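Local coordinates for protein CD180 antigen (Mus musculus, PDB 3T6Q) that may cooperate with MD-1 and TLR4 in the innate immune response of B-cells to bacterial lipopolysaccharide, leading to NF-kappa-B activation, at residues P544-Q549 / L569-E574. Sequence-based numbering, arbitrary orientation.
Sequences PILSQQ and LEWYKE
The indole of Trp-571 meets Leu-546 and Ser-547 in two different ways, one apolar and one polar. Over one face of the ring hangs CD1 of Leu-546, 4.2 Å above the ring plane and displaced toward the rim, so it overlaps the margin of the indole and not its centre. On this same face Leu-546 CB stands almost directly over Trp-571 CZ2, 3.4 Å away, and the leucine thereby covers the benzo corner with both its CB and its CD1. At the edge, lying practically in the ring plane, is OG of Ser-547. Trp-571 NE1 donates its hydrogen to Ser-547 OG across 2.9 Å, with an N-H...O angle of 168°; the nearly straight, coplanar bond gives the one polar atom of a buried indole its partner and helps fix how the ring is turned. The pair illustrates how adjacent residues of one helix can serve a tryptophan in two ways, a serine hydroxyl at the N-H edge and a leucine over the benzo face. Its reach comes from chi1 of 178°, which sets CG opposite the backbone N and carries the indole across the gap between the two backbones. That gap is 8.8 Å from Ser-547 CA to Trp-571 CA. Ser-547 OG also has a weak hydrogen bond with Leu-543 O, one turn earlier in its own helix. The contact joins helix 543-547, at the end of the last leucine-rich repeat, LRR 19, to helix 566-574 of the LRRCT region, so that the C-terminal cap packs against the end of the solenoid. Leu-546 and Trp-571 both pack on Ile-552 of strand 551-553, while Trp-571 also touches Leu-579 of the neighbouring strand 579-580.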
loop_
_atom_site.group_PDB
_atom_site.type_symbol
_atom_site.label_atom_id
_atom_site.label_comp_id
_atom_site.label_asym_id
_atom_site.label_seq_id
_atom_site.Cartn_x
_atom_site.Cartn_y
_atom_site.Cartn_z
ATOM N N PRO A 544 58.266 18.665 -24.407
ATOM C CA PRO A 544 58.882 17.441 -23.887
ATOM C C PRO A 544 58.474 17.172 -22.436
ATOM O O PRO A 544 58.423 16.001 -22.015
ATOM C CB PRO A 544 60.383 17.715 -24.008
ATOM C CG PRO A 544 60.503 18.765 -25.063
ATOM C CD PRO A 544 59.274 19.622 -24.903
ATOM N N ILE A 545 58.183 18.232 -21.683
ATOM C CA ILE A 545 57.783 18.053 -20.283
ATOM C C ILE A 545 56.429 17.347 -20.239
ATOM O O ILE A 545 56.258 16.394 -19.485
ATOM C CB ILE A 545 57.768 19.372 -19.483
ATOM C CG1 ILE A 545 59.199 19.938 -19.432
ATOM C CG2 ILE A 545 57.182 19.138 -18.067
ATOM C CD1 ILE A 545 59.291 21.391 -19.026
ATOM N N LEU A 546 55.471 17.831 -21.032
ATOM C CA LEU A 546 54.181 17.158 -21.222
ATOM C C LEU A 546 54.285 15.688 -21.685
ATOM O O LEU A 546 53.556 14.834 -21.171
ATOM C CB LEU A 546 53.334 17.961 -22.206
ATOM C CG LEU A 546 52.941 19.345 -21.656
ATOM C CD1 LEU A 546 51.946 19.997 -22.600
ATOM C CD2 LEU A 546 52.314 19.202 -20.267
ATOM N N SER A 547 55.187 15.414 -22.640
ATOM C CA SER A 547 55.385 14.054 -23.166
ATOM C C SER A 547 55.817 13.051 -22.104
ATOM O O SER A 547 55.433 11.890 -22.178
ATOM C CB SER A 547 56.436 14.072 -24.289
ATOM O OG SER A 547 55.843 14.608 -25.453
ATOM N N GLN A 548 56.628 13.509 -21.151
ATOM C CA GLN A 548 57.106 12.706 -20.013
ATOM C C GLN A 548 56.007 12.195 -19.085
ATOM O O GLN A 548 56.233 11.223 -18.367
ATOM C CB GLN A 548 58.034 13.532 -19.135
ATOM C CG GLN A 548 59.390 13.813 -19.728
ATOM C CD GLN A 548 60.136 14.900 -18.993
ATOM O OE1 GLN A 548 59.872 15.202 -17.817
ATOM N NE2 GLN A 548 61.089 15.498 -19.680
ATOM N N GLN A 549 54.847 12.860 -19.060
ATOM C CA GLN A 549 53.795 12.537 -18.083
ATOM C C GLN A 549 52.808 11.493 -18.568
ATOM O O GLN A 549 52.729 11.215 -19.775
ATOM C CB GLN A 549 53.026 13.831 -17.640
ATOM C CG GLN A 549 53.927 15.028 -17.337
ATOM C CD GLN A 549 55.166 14.702 -16.498
ATOM O OE1 GLN A 549 56.144 15.452 -16.506
ATOM N NE2 GLN A 549 55.113 13.618 -15.745
ATOM N N LEU A 569 49.378 22.265 -30.865
ATOM C CA LEU A 569 48.241 21.684 -31.581
ATOM C C LEU A 569 48.568 20.336 -32.253
ATOM O O LEU A 569 47.788 19.389 -32.160
ATOM C CB LEU A 569 47.662 22.677 -32.604
ATOM C CG LEU A 569 47.067 23.954 -31.998
ATOM C CD1 LEU A 569 46.790 25.010 -33.073
ATOM C CD2 LEU A 569 45.813 23.636 -31.188
ATOM N N GLU A 570 49.718 20.269 -32.905
ATOM C CA GLU A 570 50.231 19.022 -33.509
ATOM C C GLU A 570 50.497 17.939 -32.426
ATOM O O GLU A 570 50.078 16.780 -32.564
ATOM C CB GLU A 570 51.505 19.325 -34.306
ATOM C CG GLU A 570 51.190 19.960 -35.676
ATOM C CD GLU A 570 52.415 20.475 -36.446
ATOM O OE1 GLU A 570 53.562 20.136 -36.095
ATOM O OE2 GLU A 570 52.227 21.237 -37.419
ATOM N N TRP A 571 51.157 18.353 -31.345
ATOM C CA TRP A 571 51.429 17.493 -30.194
ATOM C C TRP A 571 50.149 16.930 -29.652
ATOM O O TRP A 571 50.088 15.725 -29.328
ATOM C CB TRP A 571 52.207 18.261 -29.114
ATOM C CG TRP A 571 52.502 17.467 -27.862
ATOM C CD1 TRP A 571 53.675 16.805 -27.546
ATOM C CD2 TRP A 571 51.610 17.241 -26.711
ATOM N NE1 TRP A 571 53.575 16.194 -26.328
ATOM C CE2 TRP A 571 52.357 16.397 -25.780
ATOM C CE3 TRP A 571 50.312 17.598 -26.396
ATOM C CZ2 TRP A 571 51.818 15.975 -24.564
ATOM C CZ3 TRP A 571 49.767 17.154 -25.165
ATOM C CH2 TRP A 571 50.511 16.356 -24.281
ATOM N N TYR A 572 49.125 17.784 -29.529
ATOM C CA TYR A 572 47.823 17.412 -28.974
ATOM C C TYR A 572 47.215 16.232 -29.723
ATOM O O TYR A 572 46.701 15.291 -29.091
ATOM C CB TYR A 572 46.868 18.605 -28.996
ATOM C CG TYR A 572 45.564 18.433 -28.224
ATOM C CD1 TYR A 572 44.419 17.885 -28.836
ATOM C CD2 TYR A 572 45.466 18.831 -26.891
ATOM C CE1 TYR A 572 43.228 17.740 -28.133
ATOM C CE2 TYR A 572 44.270 18.725 -26.193
ATOM C CZ TYR A 572 43.159 18.164 -26.809
ATOM O OH TYR A 572 41.980 18.046 -26.103
ATOM N N LYS A 573 47.298 16.283 -31.053
ATOM C CA LYS A 573 46.771 15.246 -31.940
ATOM C C LYS A 573 47.559 13.949 -31.838
ATOM O O LYS A 573 47.001 12.878 -32.016
ATOM C CB LYS A 573 46.815 15.710 -33.400
ATOM C CG LYS A 573 46.001 16.956 -33.707
ATOM C CD LYS A 573 46.231 17.442 -35.144
ATOM C CE LYS A 573 45.083 17.060 -36.069
ATOM N NZ LYS A 573 43.799 17.654 -35.587
ATOM N N GLU A 574 48.859 14.072 -31.582
ATOM C CA GLU A 574 49.760 12.936 -31.429
ATOM C C GLU A 574 49.640 12.244 -30.057
ATOM O O GLU A 574 50.099 11.114 -29.894
ATOM C CB GLU A 574 51.203 13.390 -31.648
ATOM C CG GLU A 574 51.524 13.811 -33.078
ATOM C CD GLU A 574 52.843 14.559 -33.195
ATOM O OE1 GLU A 574 53.457 14.888 -32.151
ATOM O OE2 GLU A 574 53.265 14.836 -34.337
#